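PKS_KS domain-containing protein (Photorhabdus luminescens subsp. laumondii, PDB 6SMO) probably acts as a 3-oxoacyl-[acyl-carrier-protein] synthase, lengthening acyl chains by condensation, and holds a dodecanal chain bearing five oxo groups in its pocket. Local coordinates at residues E105-D110 with C264-L269; L253-F258 with P402-D407; A346-F349 with A355-I358. All coordinates share one frame; numbering follows the deposited sequence.

Contact 1: E105-D110 with C264-L269; sequences EMAMQD and CGILIL
Between Ala107 and Met108 of the helix and Ile266 and Ile268 of the strand no ring or planar side chain takes part; the flat group that is touched is the peptide carbonyl of Ala107, whose O lies 3.4 Å from CG1 of Ile268. Everything else is aliphatic or thioether packing. The Ala107 methyl points at the strand and touches two of its residues, with CB 3.6 Å from Ile266 CG2 and 3.8 Å from Ile268 CG1. With CG1 of Ile266 beside the backbone N (chi1 -61°), the CG2 branch falls anti to that N and faces the alanine, while CG1 and CD1 lead off from the helix. Met108 comes from the flank: bent at both chi2 and chi3, it crosses Ile268 at about a right angle and lays SD 3.8 Å from the terminal CD1. The small alanine is consistent with the close approach of the backbones, the axes of the two short segments passing 7.9 Å apart at -29°. Ala103, one turn earlier, continues the seam against Cys264 and Ile266, and Leu214 of the adjacent strand touches both isoleucines. Leu267 points away from helix 95-111, and both it and Leu269 rest on helix 193-206. Strand 263-271 thus has a helix on either face, as expected for one of the two sheets in the layered alpha-beta-alpha-beta-alpha thiolase fold, with helix 95-111 on the outer side.

Contact 2: L253-F258 with P402-D407; sequences LERDGF and PDCDLD
Arg255 sends its guanidinium toward the thiol of Cys404, NH2 lying 3.9 Å from SG in an oblique approach. The arginine leaves the main chain with CG lodged between the backbone N and the carbonyl carbon (chi1 73°), then runs straight from CG to NE, which carries the planar end across to the other loop. Cys404 points its CB at the arginine and is buried, with Ser344 of helix 337-350 also against it. The sulfur is a van der Waals neighbour here; the grip on the guanidinium comes from elsewhere. NE and NH2 donate to the main-chain O atoms of Thr336 and Ala337, while NH1 bonds to Ser252 O and forms a salt bridge with Asp401. All three nitrogens are therefore engaged, and the group is probably held firmly in orientation.

Arg255 opens an Arg-Asp-Gly-Phe run ahead of strand 263-271, a sequence consistent with the beta-ketoacyl synthase family, and the neighbouring Asp256 pairs with Arg239. In this fold the 253-258 loop, by way of Arg255, is thus pinned both to the start of helix 337-350 and to the loop between strands 390-391 and 414-415. Nearer solvent, Leu253 adds a looser apolar touch, its CD1 branch standing 4.5 Å from CD of the Pro402 ring. Asp403 is too far for a salt bridge, its OD2 being 6.5 Å from Arg255 NH2, although the opposite charge may still contribute a weak long-range attraction.

Contact 3: A346-F349 with A355-I358; sequences AIKF and AFGI
This is a local, largely apolar contact in which the last turn of helix 337-350 is met by the chain as it folds back after the helix and heads for strand 360-361, within this chain the outermost strand at that end of the large sheet. Ala355 makes the approach. Its methyl points at the helix and settles against the backbone and one side chain together: CB is 3.9 Å from the carbonyl O of Ile347, 4.0 Å from Ile347 CG2 and 4.2 Å from Lys348 CA. In Ile347, with CG1 beside the backbone N (chi1 -65°), CG2 is anti to it and meets the methyl. Toward the sheet, Ile347 and Ile358 both rest on Ile329 of strand 326-330.

On the outer side, Lys348 and Phe356 form a second touch. The lysine chain is extended beyond CG, and its CE reaches CZ of the phenyl ring at 4.0 Å, the two side chains crossing obliquely. It is a methylene that meets the aromatic carbon. The ammonium itself is directed to a salt bridge with Asp405, and the same ring also packs on Asp405 and Leu406, so lysine and phenylalanine both engage the loop that holds Asp405.

The surface is thus divided chemically: methyl groups fill the buried side next to the sheet, while at the rim the greasy stem of Lys348 covers part of the exposed Phe356 and leaves the charge at its end to be balanced by the carboxylate of Asp405.

From the N terminus, helix 95-111 supplies 105-110, and 264-269 closes the loop of contact 1 some 150 residues on. Before that closure the chain has already passed 253-258, which waits for 402-407, so contacts 1 and 2 cross. The short return of contact 3, 346-349 to 355-358, opens and closes within the span of contact 2. Contact 1 joins helix 95-111 to the sheet and lies about 33 Å, centre to centre, from contact 2, across the middle of the chain. Contacts 2 and 3 adjoin: Asp405 to Leu406 pack against Phe356 and Ala355, linking the two loops around the end of helix 337-350.

Contact 1: E105-D110 with C264-L269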
loop_
_atom_site.group_PDB
_atom_site.type_symbol
_atom_site.label_atom_id
_atom_site.label_comp_id
_atom_site.label_asym_id
_atom_site.label_seq_id
_atom_site.Cartn_x
_atom_site.Cartn_y
_atom_site.Cartn_z
ATOM N N GLU B 105 -21.975 5.636 1.347
ATOM C CA GLU B 105 -23.386 6.104 1.441
ATOM C C GLU B 105 -24.138 5.244 2.465
ATOM O O GLU B 105 -24.840 5.824 3.315
ATOM C CB GLU B 105 -24.057 6.061 0.065
ATOM C CG GLU B 105 -25.446 6.680 0.038
ATOM C CD GLU B 105 -25.503 8.136 0.470
ATOM O OE1 GLU B 105 -24.675 8.929 -0.020
ATOM O OE2 GLU B 105 -26.369 8.469 1.304
ATOM N N MET B 106 -23.981 3.918 2.385
ATOM C CA MET B 106 -24.634 2.930 3.287
ATOM C C MET B 106 -24.110 3.100 4.719
ATOM O O MET B 106 -24.931 3.033 5.655
ATOM C CB MET B 106 -24.365 1.497 2.815
ATOM C CG MET B 106 -25.110 1.141 1.548
ATOM S SD MET B 106 -24.583 -0.439 0.845
ATOM C CE MET B 106 -25.916 -0.720 -0.319
ATOM N N ALA B 107 -22.799 3.313 4.874
ATOM C CA ALA B 107 -22.097 3.421 6.175
ATOM C C ALA B 107 -22.521 4.701 6.905
ATOM O O ALA B 107 -22.746 4.632 8.130
ATOM C CB ALA B 107 -20.604 3.377 5.959
ATOM N N MET B 108 -22.625 5.821 6.181
ATOM C CA MET B 108 -22.987 7.151 6.745
ATOM C C MET B 108 -24.470 7.167 7.139
ATOM O O MET B 108 -24.792 7.804 8.161
ATOM C CB MET B 108 -22.706 8.276 5.741
ATOM C CG MET B 108 -21.225 8.552 5.543
ATOM S SD MET B 108 -20.454 9.369 6.966
ATOM C CE MET B 108 -21.047 11.046 6.747
ATOM N N GLN B 109 -25.330 6.496 6.365
ATOM C CA GLN B 109 -26.786 6.363 6.653
ATOM C C GLN B 109 -26.989 5.440 7.861
ATOM O O GLN B 109 -27.879 5.736 8.681
ATOM C CB GLN B 109 -27.545 5.851 5.426
ATOM C CG GLN B 109 -27.787 6.923 4.372
ATOM C CD GLN B 109 -28.516 6.402 3.157
ATOM O OE1 GLN B 109 -28.991 5.269 3.128
ATOM N NE2 GLN B 109 -28.613 7.237 2.135
ATOM N N ASP B 110 -26.191 4.371 7.966
ATOM C CA ASP B 110 -26.245 3.384 9.079
ATOM C C ASP B 110 -25.812 4.061 10.387
ATOM O O ASP B 110 -26.440 3.780 11.426
ATOM C CB ASP B 110 -25.380 2.157 8.781
ATOM C CG ASP B 110 -25.504 1.046 9.811
ATOM O OD1 ASP B 110 -26.598 0.904 10.395
ATOM O OD2 ASP B 110 -24.505 0.332 10.023
ATOM N N CYS B 264 -15.997 -3.814 -1.590
ATOM C CA CYS B 264 -15.586 -2.679 -0.721
ATOM C C CYS B 264 -16.208 -2.833 0.671
ATOM O O CYS B 264 -17.380 -3.253 0.752
ATOM C CB CYS B 264 -16.003 -1.345 -1.329
ATOM S SG CYS B 264 -15.638 0.082 -0.274
ATOM N N GLY B 265 -15.436 -2.514 1.712
ATOM C CA GLY B 265 -15.901 -2.391 3.107
ATOM C C GLY B 265 -15.601 -1.006 3.648
ATOM O O GLY B 265 -14.475 -0.524 3.420
ATOM N N ILE B 266 -16.576 -0.372 4.307
ATOM C CA ILE B 266 -16.436 0.980 4.927
ATOM C C ILE B 266 -16.976 0.916 6.359
ATOM O O ILE B 266 -18.147 0.523 6.532
ATOM C CB ILE B 266 -17.151 2.062 4.088
ATOM C CG1 ILE B 266 -16.565 2.183 2.677
ATOM C CG2 ILE B 266 -17.145 3.402 4.813
ATOM C CD1 ILE B 266 -15.149 2.716 2.624
ATOM N N LEU B 267 -16.140 1.283 7.334
ATOM C CA LEU B 267 -16.500 1.398 8.773
ATOM C C LEU B 267 -16.443 2.875 9.177
ATOM O O LEU B 267 -15.401 3.513 8.926
ATOM C CB LEU B 267 -15.521 0.569 9.613
ATOM C CG LEU B 267 -15.668 -0.949 9.515
ATOM C CD1 LEU B 267 -14.954 -1.496 8.288
ATOM C CD2 LEU B 267 -15.139 -1.621 10.773
ATOM N N ILE B 268 -17.521 3.393 9.774
ATOM C CA ILE B 268 -17.555 4.748 10.400
ATOM C C ILE B 268 -17.006 4.617 11.825
ATOM O O ILE B 268 -17.776 4.228 12.725
ATOM C CB ILE B 268 -18.975 5.354 10.380
ATOM C CG1 ILE B 268 -19.580 5.368 8.973
ATOM C CG2 ILE B 268 -18.978 6.743 11.005
ATOM C CD1 ILE B 268 -18.772 6.132 7.944
ATOM N N LEU B 269 -15.713 4.907 12.004
ATOM C CA LEU B 269 -15.038 4.957 13.328
ATOM C C LEU B 269 -15.216 6.363 13.909
ATOM O O LEU B 269 -15.105 7.334 13.138
ATOM C CB LEU B 269 -13.550 4.623 13.168
ATOM C CG LEU B 269 -13.216 3.383 12.339
ATOM C CD1 LEU B 269 -11.716 3.132 12.335
ATOM C CD2 LEU B 269 -13.955 2.157 12.850
#

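Contact 2: L253-F258 with P402-D407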
loop_
_atom_site.group_PDB
_atom_site.type_symbol
_atom_site.label_atom_id
_atom_site.label_comp_id
_atom_site.label_asym_id
_atom_site.label_seq_id
_atom_site.Cartn_x
_atom_site.Cartn_y
_atom_site.Cartn_z
ATOM N N LEU B 253 -7.208 -29.654 3.294
ATOM C CA LEU B 253 -6.017 -30.357 2.742
ATOM C C LEU B 253 -5.980 -30.209 1.212
ATOM O O LEU B 253 -4.887 -30.382 0.637
ATOM C CB LEU B 253 -6.077 -31.828 3.169
ATOM C CG LEU B 253 -4.869 -32.696 2.809
ATOM C CD1 LEU B 253 -3.561 -32.049 3.243
ATOM C CD2 LEU B 253 -5.002 -34.080 3.428
ATOM N N GLU B 254 -7.118 -29.888 0.583
ATOM C CA GLU B 254 -7.278 -29.805 -0.896
ATOM C C GLU B 254 -6.829 -28.438 -1.434
ATOM O O GLU B 254 -6.596 -28.352 -2.656
ATOM C CB GLU B 254 -8.735 -30.050 -1.302
ATOM C CG GLU B 254 -9.172 -31.501 -1.195
ATOM C CD GLU B 254 -9.681 -31.935 0.169
ATOM O OE1 GLU B 254 -9.456 -31.200 1.152
ATOM O OE2 GLU B 254 -10.308 -33.009 0.243
ATOM N N ARG B 255 -6.722 -27.414 -0.578
ATOM C CA ARG B 255 -6.489 -25.997 -0.983
ATOM C C ARG B 255 -5.205 -25.891 -1.821
ATOM O O ARG B 255 -4.226 -26.591 -1.491
ATOM C CB ARG B 255 -6.432 -25.087 0.248
ATOM C CG ARG B 255 -5.173 -25.219 1.093
ATOM C CD ARG B 255 -5.278 -24.403 2.368
ATOM N NE ARG B 255 -4.034 -24.372 3.128
ATOM C CZ ARG B 255 -3.630 -25.302 3.994
ATOM N NH1 ARG B 255 -4.369 -26.374 4.231
ATOM N NH2 ARG B 255 -2.478 -25.153 4.624
ATOM N N ASP B 256 -5.221 -25.049 -2.863
ATOM C CA ASP B 256 -4.099 -24.878 -3.827
ATOM C C ASP B 256 -3.989 -23.427 -4.324
ATOM O O ASP B 256 -3.254 -23.213 -5.311
ATOM C CB ASP B 256 -4.270 -25.820 -5.023
ATOM C CG ASP B 256 -5.492 -25.514 -5.873
ATOM O OD1 ASP B 256 -6.551 -25.208 -5.290
ATOM O OD2 ASP B 256 -5.373 -25.573 -7.112
ATOM N N GLY B 257 -4.665 -22.466 -3.682
ATOM C CA GLY B 257 -4.652 -21.046 -4.092
ATOM C C GLY B 257 -5.933 -20.320 -3.718
ATOM O O GLY B 257 -6.922 -21.000 -3.378
ATOM N N PHE B 258 -5.920 -18.983 -3.791
ATOM C CA PHE B 258 -7.061 -18.099 -3.430
ATOM C C PHE B 258 -7.909 -17.812 -4.677
ATOM O O PHE B 258 -7.339 -17.629 -5.770
ATOM C CB PHE B 258 -6.571 -16.813 -2.752
ATOM C CG PHE B 258 -5.849 -15.819 -3.630
ATOM C CD1 PHE B 258 -6.552 -14.918 -4.415
ATOM C CD2 PHE B 258 -4.463 -15.755 -3.638
ATOM C CE1 PHE B 258 -5.887 -13.995 -5.209
ATOM C CE2 PHE B 258 -3.799 -14.831 -4.431
ATOM C CZ PHE B 258 -4.512 -13.953 -5.215
ATOM N N PRO B 402 -3.695 -32.331 8.703
ATOM C CA PRO B 402 -3.065 -32.667 9.982
ATOM C C PRO B 402 -2.290 -31.496 10.613
ATOM O O PRO B 402 -2.228 -31.441 11.828
ATOM C CB PRO B 402 -2.117 -33.828 9.638
ATOM C CG PRO B 402 -1.872 -33.694 8.150
ATOM C CD PRO B 402 -3.160 -33.129 7.588
ATOM N N ASP B 403 -1.735 -30.599 9.789
ATOM C CA ASP B 403 -0.946 -29.415 10.235
ATOM C C ASP B 403 -1.894 -28.356 10.809
ATOM O O ASP B 403 -1.601 -27.838 11.906
ATOM C CB ASP B 403 -0.103 -28.841 9.094
ATOM C CG ASP B 403 0.959 -29.793 8.567
ATOM O OD1 ASP B 403 1.461 -30.612 9.362
ATOM O OD2 ASP B 403 1.276 -29.705 7.363
ATOM N N CYS B 404 -2.975 -28.041 10.087
ATOM C CA CYS B 404 -4.064 -27.122 10.519
ATOM C C CYS B 404 -5.089 -27.908 11.346
ATOM O O CYS B 404 -6.033 -28.462 10.743
ATOM C CB CYS B 404 -4.740 -26.468 9.317
ATOM S SG CYS B 404 -3.613 -25.486 8.293
ATOM N N ASP B 405 -4.910 -27.953 12.672
ATOM C CA ASP B 405 -5.703 -28.810 13.598
ATOM C C ASP B 405 -6.333 -27.955 14.709
ATOM O O ASP B 405 -6.448 -28.461 15.843
ATOM C CB ASP B 405 -4.839 -29.941 14.167
ATOM C CG ASP B 405 -3.644 -29.470 14.982
ATOM O OD1 ASP B 405 -3.144 -28.361 14.705
ATOM O OD2 ASP B 405 -3.225 -30.217 15.888
ATOM N N LEU B 406 -6.743 -26.722 14.391
ATOM C CA LEU B 406 -7.524 -25.834 15.297
ATOM C C LEU B 406 -9.005 -25.912 14.908
ATOM O O LEU B 406 -9.314 -26.544 13.880
ATOM C CB LEU B 406 -7.000 -24.398 15.189
ATOM C CG LEU B 406 -5.556 -24.177 15.639
ATOM C CD1 LEU B 406 -5.028 -22.842 15.135
ATOM C CD2 LEU B 406 -5.434 -24.259 17.152
ATOM N N ASP B 407 -9.883 -25.297 15.708
ATOM C CA ASP B 407 -11.343 -25.197 15.437
ATOM C C ASP B 407 -11.559 -24.113 14.375
ATOM O O ASP B 407 -11.306 -22.932 14.684
ATOM C CB ASP B 407 -12.123 -24.904 16.723
ATOM C CG ASP B 407 -13.634 -24.867 16.556
ATOM O OD1 ASP B 407 -14.112 -25.076 15.420
ATOM O OD2 ASP B 407 -14.326 -24.630 17.567
#

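Contact 3: A346-F349 with A355-I358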
loop_
_atom_site.group_PDB
_atom_site.type_symbol
_atom_site.label_atom_id
_atom_site.label_comp_id
_atom_site.label_asym_id
_atom_site.label_seq_id
_atom_site.Cartn_x
_atom_site.Cartn_y
_atom_site.Cartn_z
ATOM N N ALA B 346 0.963 -19.416 14.093
ATOM C CA ALA B 346 1.058 -18.071 14.712
ATOM C C ALA B 346 0.149 -18.001 15.946
ATOM O O ALA B 346 0.626 -17.540 17.003
ATOM C CB ALA B 346 0.708 -17.000 13.708
ATOM N N ILE B 347 -1.104 -18.453 15.813
ATOM C CA ILE B 347 -2.119 -18.498 16.911
ATOM C C ILE B 347 -1.645 -19.489 17.983
ATOM O O ILE B 347 -1.835 -19.194 19.179
ATOM C CB ILE B 347 -3.516 -18.855 16.359
ATOM C CG1 ILE B 347 -4.045 -17.766 15.420
ATOM C CG2 ILE B 347 -4.499 -19.138 17.486
ATOM C CD1 ILE B 347 -5.128 -18.237 14.476
ATOM N N LYS B 348 -1.048 -20.611 17.565
ATOM C CA LYS B 348 -0.500 -21.668 18.461
ATOM C C LYS B 348 0.651 -21.108 19.307
ATOM O O LYS B 348 0.819 -21.584 20.442
ATOM C CB LYS B 348 -0.010 -22.877 17.657
ATOM C CG LYS B 348 -1.077 -23.911 17.324
ATOM C CD LYS B 348 -0.522 -25.120 16.605
ATOM C CE LYS B 348 -1.494 -26.277 16.547
ATOM N NZ LYS B 348 -0.847 -27.502 16.022
ATOM N N PHE B 349 1.421 -20.151 18.775
ATOM C CA PHE B 349 2.623 -19.582 19.440
ATOM C C PHE B 349 2.203 -18.598 20.541
ATOM O O PHE B 349 2.796 -18.650 21.637
ATOM C CB PHE B 349 3.553 -18.910 18.427
ATOM C CG PHE B 349 4.944 -18.664 18.954
ATOM C CD1 PHE B 349 5.877 -19.689 18.991
ATOM C CD2 PHE B 349 5.315 -17.416 19.432
ATOM C CE1 PHE B 349 7.154 -19.469 19.484
ATOM C CE2 PHE B 349 6.594 -17.197 19.923
ATOM C CZ PHE B 349 7.511 -18.223 19.948
ATOM N N ALA B 355 -5.245 -22.408 22.442
ATOM C CA ALA B 355 -5.556 -22.022 21.045
ATOM C C ALA B 355 -6.644 -22.927 20.452
ATOM O O ALA B 355 -7.394 -22.445 19.578
ATOM C CB ALA B 355 -4.300 -22.069 20.210
ATOM N N PHE B 356 -6.724 -24.184 20.901
ATOM C CA PHE B 356 -7.554 -25.260 20.293
ATOM C C PHE B 356 -9.050 -24.961 20.468
ATOM O O PHE B 356 -9.819 -25.232 19.524
ATOM C CB PHE B 356 -7.175 -26.623 20.879
ATOM C CG PHE B 356 -5.851 -27.155 20.389
ATOM C CD1 PHE B 356 -5.766 -27.854 19.194
ATOM C CD2 PHE B 356 -4.688 -26.947 21.115
ATOM C CE1 PHE B 356 -4.549 -28.339 18.740
ATOM C CE2 PHE B 356 -3.471 -27.433 20.659
ATOM C CZ PHE B 356 -3.404 -28.128 19.473
ATOM N N GLY B 357 -9.446 -24.425 21.627
ATOM C CA GLY B 357 -10.853 -24.124 21.963
ATOM C C GLY B 357 -11.432 -22.994 21.127
ATOM O O GLY B 357 -12.649 -23.031 20.860
ATOM N N ILE B 358 -10.596 -22.031 20.727
ATOM C CA ILE B 358 -11.016 -20.726 20.133
ATOM C C ILE B 358 -11.543 -20.953 18.717
ATOM O O ILE B 358 -10.820 -21.465 17.865
ATOM C CB ILE B 358 -9.851 -19.716 20.159
ATOM C CG1 ILE B 358 -9.413 -19.402 21.592
ATOM C CG2 ILE B 358 -10.209 -18.451 19.392
ATOM C CD1 ILE B 358 -8.047 -18.767 21.698
#